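Local atomic coordinates of CmeC (Campylobacter jejuni, PDB entry 4MT4), a protein that probably forms a trimeric channel of the outer membrane factor family, through which exported compounds leave the cell in multidrug efflux. Residues B[30-35]-B[449-454]; B[59-64]-B[467-472]; B[146-151]-B[458-463]. One frame throughout, in Å; residues are numbered along the deposited sequence.

The first segments follow one another as 30-35, 59-64 and 146-151, and their partners all come from the C-terminal tail that leaves helix 411-445. Along that tail the order is interaction 1, then 3, then 2. Measured centre to centre, interaction 3 lies about 13 Å from each of the others, and those two are about 25 Å apart, so the three are nearly collinear. Interaction 3 touches both neighbours, through Glu454 with Asn459 and through Leu60 with Tyr148. The tail, including short helix 456-463, thus runs across the outside of the helical barrel, meeting the N-terminal loop, helix 129-195 and helix 58-79 in turn, before its end reaches a neighbouring subunit.

Interaction 1 of 3, residues B[30-35]-B[449-454]; sequences NSSITK and GFEQSE
Glu454 OE1 is shared by two donors: Lys35 NZ, at 3.4 Å in a weak hydrogen bond that forms part of a salt bridge, and Asn459 ND2, which hydrogen-bonds the same oxygen from helix 456-463. The lysine and glutamate approach from opposite directions. The Lys35 chain bends twice. The bend at chi2 (-69°) lays its aliphatic part over the Gly449 carbonyl, with Lys35 CE 3.2 Å and Lys35 CD 3.5 Å from Gly449 O; the one at chi4 (60°) sets NZ, which goes on to Glu454.

The closest backbone approach is also at Gly449, whose CA is 4.7 Å from Ile33 CA and 3.4 Å from Ile33 O. A CB here would point at the 30-35 backbone and come too close to Ile33 O; separately, the positive phi (106°) would press it against the preceding carbonyl oxygen. Ile33 CB rests against the Gly449 backbone, 3.9 Å from Gly449 N. Farther out, Ser32 OG is 4.4 Å from Glu451 OE2, a carboxylate oxygen that Gln271 hydrogen-bonds. A type I beta turn from Glu451 to Glu454, closed by Glu454 N to Glu451 O at 3.2 Å, brings the Glu454 carboxylate back toward Lys35.

In the fold this is a surface contact between two loops, one leading to helix 44-56 and the other joining helix 411-445 to helix 456-463, while Phe450 and Gln452 pack on helix 129-195.

Interaction 2 of 3, residues B[59-64]-B[467-472]; sequences DLKLAF and LDMSFR
Apolar packing centres on Leu467, whose two methyls are divided among three residues of helix 58-79. Leu467 CD1 lies 3.9 Å from Leu60 CD2 and 4.0 Å from Lys61 CG, while Leu467 CD2 comes to 3.7 Å from Phe64 CG. Having CG anti to the backbone N (chi1 -169°) places the CB-CG end of Phe64 against that second methyl.

Lys61, extended beyond CG, runs alongside Asp468. Lys61 CE makes a carbon-to-oxygen approach of 3.2 Å to Asp468 O, and Lys61 NZ stands 3.4 Å from that oxygen. An Asx turn fixes the aspartate: Asp468 OD1 accepts from Ser470 N at 3.0 Å (161° at the hydrogen), nearly along the C-O axis. Additionally, Ser470 OG donates to the syn lone pair of Asp468 OD1 at 2.7 Å. Asp468 OD2 has a salt bridge to Lys55.

Arg472 NH2 makes an oblique van der Waals approach to Phe64 CE1 at 4.0 Å, the planes 57° apart. Within the tail, Met469 CE lies over one guanidinium face. Arg472 NH1 forms a salt bridge with Glu68 and a long, weak ion pair with Asp352 of a neighbouring subunit.

The tail thus touches helix 58-79, itself packed on helix 129-195, then runs away from it, Phe471 meeting Phe355 of a neighbouring subunit.

Interaction 3 of 3, residues B[146-151]-B[458-463]; sequences YDYEAA and KNIKEE
The Tyr148 ring presents its CD2-CE2 side to helix 456-463. Near the ring plane, at the edge, Glu463 OE2 stands 4.0 Å from Tyr148 CE2; Ile460 CG2 meets the same carbon obliquely at 3.8 Å. The CD1-CE1 side borders Leu60 and Ala63 of helix 58-79.

Two carboxylates also meet, their planes 71° apart. Glu463 OE2 is nearly equidistant from both oxygens of Glu149, 2.9 Å from Glu149 OE1 and 3.0 Å from Glu149 OE2, and lies well off that carboxylate's plane. Neither pair counts as a hydrogen bond, both groups being acceptors, and separations this short suggest that one may be protonated or its ionisation shifted. The bend of Glu149 at chi2 (-80°) turns its carboxylate toward Ile460, whose CG1 is 3.5 Å from Glu149 OE2. Glu463 reaches over from CG set between its backbone N and carbonyl carbon, then continues extended.

A water links the Tyr148 hydroxyl to Glu463 O, 2.7 Å from Tyr148 OH and donating to Glu463 O at 3.3 Å. Ser464 also hydrogen-bonds the tyrosine hydroxyl, and Arg152 donates to Glu463 O.

The short segments cross at 40° with axes 11.1 Å apart. This buried contact seats helix 456-463 against helix 129-195, with Ile460 reaching Met67 of helix 58-79 and Glu149 touching Pro273 of helix 273-293.

Interaction 1 of 3, residues B[30-35]-B[449-454]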
loop_
_atom_site.group_PDB
_atom_site.type_symbol
_atom_site.label_atom_id
_atom_site.label_comp_id
_atom_site.label_asym_id
_atom_site.label_seq_id
_atom_site.Cartn_x
_atom_site.Cartn_y
_atom_site.Cartn_z
ATOM N N ASN B 30 -13.766 30.658 -15.075
ATOM C CA ASN B 30 -14.442 29.806 -14.108
ATOM C C ASN B 30 -15.457 28.919 -14.826
ATOM O O ASN B 30 -16.450 28.484 -14.242
ATOM C CB ASN B 30 -15.122 30.654 -13.030
ATOM C CG ASN B 30 -15.454 29.859 -11.780
ATOM O OD1 ASN B 30 -14.845 28.825 -11.504
ATOM N ND2 ASN B 30 -16.424 30.344 -11.014
ATOM N N SER B 31 -15.200 28.668 -16.106
ATOM C CA SER B 31 -16.070 27.821 -16.914
ATOM C C SER B 31 -15.947 26.363 -16.487
ATOM O O SER B 31 -14.880 25.920 -16.063
ATOM C CB SER B 31 -15.739 27.965 -18.402
ATOM O OG SER B 31 -14.467 27.418 -18.702
ATOM N N SER B 32 -17.044 25.620 -16.604
ATOM C CA SER B 32 -17.062 24.215 -16.214
ATOM C C SER B 32 -16.280 23.349 -17.196
ATOM O O SER B 32 -15.865 23.814 -18.259
ATOM C CB SER B 32 -18.501 23.708 -16.097
ATOM O OG SER B 32 -19.127 24.217 -14.931
ATOM N N ILE B 33 -16.082 22.086 -16.832
ATOM C CA ILE B 33 -15.304 21.165 -17.651
ATOM C C ILE B 33 -16.203 20.196 -18.412
ATOM O O ILE B 33 -17.104 19.585 -17.832
ATOM C CB ILE B 33 -14.306 20.364 -16.792
ATOM C CG1 ILE B 33 -13.387 21.315 -16.022
ATOM C CG2 ILE B 33 -13.493 19.410 -17.656
ATOM C CD1 ILE B 33 -12.415 20.613 -15.104
ATOM N N THR B 34 -15.957 20.061 -19.712
ATOM C CA THR B 34 -16.692 19.110 -20.536
ATOM C C THR B 34 -16.332 17.677 -20.159
ATOM O O THR B 34 -15.214 17.404 -19.720
ATOM C CB THR B 34 -16.421 19.332 -22.037
ATOM O OG1 THR B 34 -16.792 18.159 -22.773
ATOM C CG2 THR B 34 -14.947 19.624 -22.276
ATOM N N LYS B 35 -17.289 16.769 -20.333
ATOM C CA LYS B 35 -17.126 15.372 -19.939
ATOM C C LYS B 35 -15.947 14.701 -20.642
ATOM O O LYS B 35 -15.186 13.961 -20.022
ATOM C CB LYS B 35 -18.413 14.590 -20.220
ATOM C CG LYS B 35 -19.616 15.052 -19.412
ATOM C CD LYS B 35 -19.458 14.714 -17.939
ATOM C CE LYS B 35 -20.709 15.071 -17.151
ATOM N NZ LYS B 35 -21.912 14.340 -17.639
ATOM N N GLY B 449 -15.205 17.088 -14.857
ATOM C CA GLY B 449 -16.533 17.276 -15.413
ATOM C C GLY B 449 -17.630 16.571 -14.638
ATOM O O GLY B 449 -18.793 16.593 -15.037
ATOM N N PHE B 450 -17.260 15.946 -13.525
ATOM C CA PHE B 450 -18.228 15.246 -12.689
ATOM C C PHE B 450 -19.139 16.222 -11.955
ATOM O O PHE B 450 -18.681 17.228 -11.414
ATOM C CB PHE B 450 -17.513 14.338 -11.683
ATOM C CG PHE B 450 -18.427 13.734 -10.652
ATOM C CD1 PHE B 450 -19.209 12.633 -10.960
ATOM C CD2 PHE B 450 -18.494 14.260 -9.371
ATOM C CE1 PHE B 450 -20.046 12.074 -10.014
ATOM C CE2 PHE B 450 -19.330 13.706 -8.421
ATOM C CZ PHE B 450 -20.107 12.610 -8.742
ATOM N N GLU B 451 -20.433 15.920 -11.948
ATOM C CA GLU B 451 -21.406 16.707 -11.203
ATOM C C GLU B 451 -22.272 15.789 -10.345
ATOM O O GLU B 451 -23.048 14.987 -10.864
ATOM C CB GLU B 451 -22.271 17.541 -12.154
ATOM C CG GLU B 451 -21.498 18.572 -12.971
ATOM C CD GLU B 451 -21.024 19.757 -12.145
ATOM O OE1 GLU B 451 -21.426 19.875 -10.968
ATOM O OE2 GLU B 451 -20.249 20.579 -12.680
ATOM N N GLN B 452 -22.125 15.913 -9.030
ATOM C CA GLN B 452 -22.782 15.018 -8.081
ATOM C C GLN B 452 -24.306 15.070 -8.172
ATOM O O GLN B 452 -24.985 14.068 -7.940
ATOM C CB GLN B 452 -22.333 15.353 -6.655
ATOM C CG GLN B 452 -22.938 14.469 -5.577
ATOM C CD GLN B 452 -22.510 14.875 -4.181
ATOM O OE1 GLN B 452 -21.319 14.991 -3.893
ATOM N NE2 GLN B 452 -23.483 15.104 -3.307
ATOM N N SER B 453 -24.835 16.238 -8.519
ATOM C CA SER B 453 -26.280 16.455 -8.543
ATOM C C SER B 453 -26.993 15.654 -9.634
ATOM O O SER B 453 -28.195 15.406 -9.542
ATOM C CB SER B 453 -26.578 17.944 -8.717
ATOM O OG SER B 453 -25.926 18.462 -9.866
ATOM N N GLU B 454 -26.251 15.252 -10.662
ATOM C CA GLU B 454 -26.830 14.530 -11.791
ATOM C C GLU B 454 -27.200 13.091 -11.438
ATOM O O GLU B 454 -26.865 12.596 -10.362
ATOM C CB GLU B 454 -25.860 14.532 -12.974
ATOM C CG GLU B 454 -25.543 15.912 -13.527
ATOM C CD GLU B 454 -24.580 15.860 -14.697
ATOM O OE1 GLU B 454 -24.197 14.743 -15.104
ATOM O OE2 GLU B 454 -24.205 16.935 -15.212
#

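Interaction 2 of 3, residues B[59-64]-B[467-472]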
loop_
_atom_site.group_PDB
_atom_site.type_symbol
_atom_site.label_atom_id
_atom_site.label_comp_id
_atom_site.label_asym_id
_atom_site.label_seq_id
_atom_site.Cartn_x
_atom_site.Cartn_y
_atom_site.Cartn_z
ATOM N N ASP B 59 -8.262 -1.964 -14.001
ATOM C CA ASP B 59 -8.588 -1.230 -12.780
ATOM C C ASP B 59 -9.978 -0.614 -12.898
ATOM O O ASP B 59 -10.715 -0.518 -11.917
ATOM C CB ASP B 59 -7.549 -0.143 -12.494
ATOM C CG ASP B 59 -6.286 -0.695 -11.859
ATOM O OD1 ASP B 59 -6.359 -1.767 -11.218
ATOM O OD2 ASP B 59 -5.221 -0.057 -11.994
ATOM N N LEU B 60 -10.328 -0.201 -14.111
ATOM C CA LEU B 60 -11.651 0.342 -14.389
ATOM C C LEU B 60 -12.709 -0.751 -14.270
ATOM O O LEU B 60 -13.816 -0.509 -13.785
ATOM C CB LEU B 60 -11.689 0.974 -15.782
ATOM C CG LEU B 60 -12.971 1.711 -16.171
ATOM C CD1 LEU B 60 -13.287 2.805 -15.162
ATOM C CD2 LEU B 60 -12.855 2.288 -17.576
ATOM N N LYS B 61 -12.357 -1.955 -14.714
ATOM C CA LYS B 61 -13.245 -3.106 -14.611
ATOM C C LYS B 61 -13.461 -3.493 -13.153
ATOM O O LYS B 61 -14.581 -3.778 -12.738
ATOM C CB LYS B 61 -12.682 -4.298 -15.390
ATOM C CG LYS B 61 -12.562 -4.069 -16.888
ATOM C CD LYS B 61 -12.021 -5.300 -17.602
ATOM C CE LYS B 61 -11.756 -5.010 -19.072
ATOM N NZ LYS B 61 -11.235 -6.202 -19.797
ATOM N N LEU B 62 -12.376 -3.498 -12.382
ATOM C CA LEU B 62 -12.439 -3.796 -10.955
ATOM C C LEU B 62 -13.361 -2.825 -10.228
ATOM O O LEU B 62 -14.161 -3.227 -9.385
ATOM C CB LEU B 62 -11.042 -3.748 -10.333
ATOM C CG LEU B 62 -10.085 -4.890 -10.673
ATOM C CD1 LEU B 62 -8.694 -4.608 -10.120
ATOM C CD2 LEU B 62 -10.620 -6.209 -10.139
ATOM N N ALA B 63 -13.240 -1.547 -10.565
ATOM C CA ALA B 63 -14.071 -0.508 -9.971
ATOM C C ALA B 63 -15.539 -0.700 -10.343
ATOM O O ALA B 63 -16.432 -0.388 -9.555
ATOM C CB ALA B 63 -13.591 0.865 -10.404
ATOM N N PHE B 64 -15.781 -1.211 -11.547
ATOM C CA PHE B 64 -17.137 -1.489 -12.008
ATOM C C PHE B 64 -17.721 -2.668 -11.237
ATOM O O PHE B 64 -18.890 -2.654 -10.855
ATOM C CB PHE B 64 -17.156 -1.777 -13.515
ATOM C CG PHE B 64 -18.539 -1.824 -14.111
ATOM C CD1 PHE B 64 -19.242 -3.016 -14.166
ATOM C CD2 PHE B 64 -19.132 -0.678 -14.619
ATOM C CE1 PHE B 64 -20.509 -3.066 -14.711
ATOM C CE2 PHE B 64 -20.401 -0.723 -15.168
ATOM C CZ PHE B 64 -21.091 -1.920 -15.214
ATOM N N LEU B 467 -17.211 -0.616 -22.097
ATOM C CA LEU B 467 -16.400 -1.358 -21.138
ATOM C C LEU B 467 -16.482 -2.854 -21.426
ATOM O O LEU B 467 -17.558 -3.448 -21.377
ATOM C CB LEU B 467 -16.846 -1.061 -19.705
ATOM C CG LEU B 467 -15.979 -1.650 -18.589
ATOM C CD1 LEU B 467 -14.562 -1.098 -18.654
ATOM C CD2 LEU B 467 -16.599 -1.387 -17.224
ATOM N N ASP B 468 -15.338 -3.456 -21.734
ATOM C CA ASP B 468 -15.292 -4.862 -22.120
ATOM C C ASP B 468 -15.536 -5.776 -20.925
ATOM O O ASP B 468 -14.650 -5.982 -20.096
ATOM C CB ASP B 468 -13.944 -5.195 -22.769
ATOM C CG ASP B 468 -13.974 -6.496 -23.554
ATOM O OD1 ASP B 468 -14.580 -7.479 -23.078
ATOM O OD2 ASP B 468 -13.391 -6.535 -24.658
ATOM N N MET B 469 -16.747 -6.319 -20.846
ATOM C CA MET B 469 -17.086 -7.317 -19.840
ATOM C C MET B 469 -17.491 -8.613 -20.528
ATOM O O MET B 469 -18.323 -9.361 -20.024
ATOM C CB MET B 469 -18.207 -6.809 -18.932
ATOM C CG MET B 469 -17.903 -5.472 -18.269
ATOM S SD MET B 469 -16.499 -5.530 -17.143
ATOM C CE MET B 469 -17.146 -6.568 -15.839
ATOM N N SER B 470 -16.893 -8.865 -21.690
ATOM C CA SER B 470 -17.246 -10.020 -22.513
ATOM C C SER B 470 -16.684 -11.318 -21.940
ATOM O O SER B 470 -17.029 -12.409 -22.408
ATOM C CB SER B 470 -16.744 -9.827 -23.947
ATOM O OG SER B 470 -15.333 -9.949 -24.005
ATOM N N PHE B 471 -15.823 -11.196 -20.932
ATOM C CA PHE B 471 -15.196 -12.365 -20.328
ATOM C C PHE B 471 -16.201 -13.190 -19.528
ATOM O O PHE B 471 -15.951 -14.356 -19.212
ATOM C CB PHE B 471 -14.026 -11.945 -19.439
ATOM C CG PHE B 471 -14.423 -11.081 -18.270
ATOM C CD1 PHE B 471 -14.754 -11.655 -17.051
ATOM C CD2 PHE B 471 -14.441 -9.697 -18.379
ATOM C CE1 PHE B 471 -15.115 -10.869 -15.971
ATOM C CE2 PHE B 471 -14.799 -8.909 -17.302
ATOM C CZ PHE B 471 -15.135 -9.496 -16.100
ATOM N N ARG B 472 -17.334 -12.576 -19.198
ATOM C CA ARG B 472 -18.380 -13.251 -18.442
ATOM C C ARG B 472 -19.628 -13.458 -19.295
ATOM O O ARG B 472 -20.644 -13.953 -18.810
ATOM C CB ARG B 472 -18.722 -12.456 -17.180
ATOM C CG ARG B 472 -19.340 -11.091 -17.444
ATOM C CD ARG B 472 -19.458 -10.283 -16.160
ATOM N NE ARG B 472 -20.154 -9.016 -16.368
ATOM C CZ ARG B 472 -20.278 -8.073 -15.440
ATOM N NH1 ARG B 472 -19.746 -8.247 -14.237
ATOM N NH2 ARG B 472 -20.929 -6.950 -15.715
#

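Interaction 3 of 3, residues B[146-151]-B[458-463]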
loop_
_atom_site.group_PDB
_atom_site.type_symbol
_atom_site.label_atom_id
_atom_site.label_comp_id
_atom_site.label_asym_id
_atom_site.label_seq_id
_atom_site.Cartn_x
_atom_site.Cartn_y
_atom_site.Cartn_z
ATOM N N TYR B 146 -19.458 6.637 -6.825
ATOM C CA TYR B 146 -18.530 7.761 -6.820
ATOM C C TYR B 146 -17.090 7.274 -6.918
ATOM O O TYR B 146 -16.236 7.949 -7.495
ATOM C CB TYR B 146 -18.721 8.605 -5.560
ATOM C CG TYR B 146 -20.053 9.320 -5.494
ATOM C CD1 TYR B 146 -20.656 9.815 -6.643
ATOM C CD2 TYR B 146 -20.709 9.497 -4.281
ATOM C CE1 TYR B 146 -21.871 10.469 -6.586
ATOM C CE2 TYR B 146 -21.924 10.149 -4.216
ATOM C CZ TYR B 146 -22.501 10.632 -5.371
ATOM O OH TYR B 146 -23.713 11.282 -5.312
ATOM N N ASP B 147 -16.827 6.101 -6.347
ATOM C CA ASP B 147 -15.511 5.478 -6.445
ATOM C C ASP B 147 -15.220 5.053 -7.880
ATOM O O ASP B 147 -14.073 5.073 -8.320
ATOM C CB ASP B 147 -15.407 4.269 -5.512
ATOM C CG ASP B 147 -15.148 4.662 -4.072
ATOM O OD1 ASP B 147 -14.693 5.800 -3.835
ATOM O OD2 ASP B 147 -15.391 3.830 -3.172
ATOM N N TYR B 148 -16.265 4.672 -8.607
ATOM C CA TYR B 148 -16.118 4.297 -10.009
ATOM C C TYR B 148 -15.816 5.520 -10.866
ATOM O O TYR B 148 -14.988 5.466 -11.775
ATOM C CB TYR B 148 -17.376 3.598 -10.525
ATOM C CG TYR B 148 -17.353 3.333 -12.017
ATOM C CD1 TYR B 148 -16.596 2.295 -12.545
ATOM C CD2 TYR B 148 -18.090 4.119 -12.895
ATOM C CE1 TYR B 148 -16.572 2.049 -13.907
ATOM C CE2 TYR B 148 -18.072 3.880 -14.256
ATOM C CZ TYR B 148 -17.311 2.844 -14.757
ATOM O OH TYR B 148 -17.291 2.600 -16.113
ATOM N N GLU B 149 -16.500 6.620 -10.571
ATOM C CA GLU B 149 -16.269 7.882 -11.262
ATOM C C GLU B 149 -14.857 8.386 -10.992
ATOM O O GLU B 149 -14.189 8.910 -11.882
ATOM C CB GLU B 149 -17.295 8.932 -10.829
ATOM C CG GLU B 149 -18.735 8.585 -11.177
ATOM C CD GLU B 149 -19.080 8.868 -12.628
ATOM O OE1 GLU B 149 -18.158 9.131 -13.429
ATOM O OE2 GLU B 149 -20.281 8.835 -12.967
ATOM N N ALA B 150 -14.414 8.221 -9.750
ATOM C CA ALA B 150 -13.065 8.603 -9.358
ATOM C C ALA B 150 -12.036 7.734 -10.068
ATOM O O ALA B 150 -10.989 8.218 -10.498
ATOM C CB ALA B 150 -12.902 8.497 -7.851
ATOM N N ALA B 151 -12.344 6.449 -10.192
ATOM C CA ALA B 151 -11.456 5.511 -10.866
ATOM C C ALA B 151 -11.397 5.795 -12.363
ATOM O O ALA B 151 -10.339 5.690 -12.979
ATOM C CB ALA B 151 -11.905 4.081 -10.615
ATOM N N LYS B 458 -27.533 6.656 -14.163
ATOM C CA LYS B 458 -27.798 6.852 -15.582
ATOM C C LYS B 458 -26.528 7.271 -16.323
ATOM O O LYS B 458 -26.277 6.825 -17.444
ATOM C CB LYS B 458 -28.898 7.898 -15.773
ATOM C CG LYS B 458 -28.996 8.461 -17.174
ATOM C CD LYS B 458 -30.047 9.552 -17.252
ATOM C CE LYS B 458 -29.915 10.344 -18.540
ATOM N NZ LYS B 458 -28.608 11.057 -18.616
ATOM N N ASN B 459 -25.731 8.124 -15.687
ATOM C CA ASN B 459 -24.467 8.564 -16.265
ATOM C C ASN B 459 -23.454 7.430 -16.368
ATOM O O ASN B 459 -22.778 7.285 -17.385
ATOM C CB ASN B 459 -23.873 9.714 -15.449
ATOM C CG ASN B 459 -24.590 11.029 -15.688
ATOM O OD1 ASN B 459 -25.168 11.248 -16.752
ATOM N ND2 ASN B 459 -24.550 11.914 -14.699
ATOM N N ILE B 460 -23.355 6.629 -15.310
ATOM C CA ILE B 460 -22.418 5.509 -15.272
ATOM C C ILE B 460 -22.732 4.490 -16.363
ATOM O O ILE B 460 -21.836 4.028 -17.069
ATOM C CB ILE B 460 -22.428 4.812 -13.897
ATOM C CG1 ILE B 460 -21.689 5.666 -12.865
ATOM C CG2 ILE B 460 -21.786 3.435 -13.981
ATOM C CD1 ILE B 460 -21.687 5.078 -11.473
ATOM N N LYS B 461 -24.010 4.157 -16.510
ATOM C CA LYS B 461 -24.438 3.211 -17.533
ATOM C C LYS B 461 -24.165 3.749 -18.937
ATOM O O LYS B 461 -23.767 3.000 -19.831
ATOM C CB LYS B 461 -25.926 2.885 -17.374
ATOM C CG LYS B 461 -26.462 1.913 -18.413
ATOM C CD LYS B 461 -27.848 1.403 -18.051
ATOM C CE LYS B 461 -28.317 0.351 -19.044
ATOM N NZ LYS B 461 -29.596 -0.292 -18.630
ATOM N N GLU B 462 -24.369 5.050 -19.122
ATOM C CA GLU B 462 -24.159 5.684 -20.420
ATOM C C GLU B 462 -22.680 5.736 -20.804
ATOM O O GLU B 462 -22.330 5.547 -21.967
ATOM C CB GLU B 462 -24.750 7.098 -20.420
ATOM C CG GLU B 462 -24.346 7.961 -21.610
ATOM C CD GLU B 462 -24.720 7.344 -22.944
ATOM O OE1 GLU B 462 -25.814 6.749 -23.043
ATOM O OE2 GLU B 462 -23.912 7.451 -23.891
ATOM N N GLU B 463 -21.816 5.978 -19.823
ATOM C CA GLU B 463 -20.391 6.160 -20.090
ATOM C C GLU B 463 -19.602 4.849 -20.041
ATOM O O GLU B 463 -18.425 4.816 -20.400
ATOM C CB GLU B 463 -19.792 7.162 -19.098
ATOM C CG GLU B 463 -19.707 6.648 -17.670
ATOM C CD GLU B 463 -19.355 7.739 -16.678
ATOM O OE1 GLU B 463 -19.149 8.894 -17.108
ATOM O OE2 GLU B 463 -19.288 7.441 -15.467
HETATM O O HOH W 1 -16.228 4.002 -18.101
#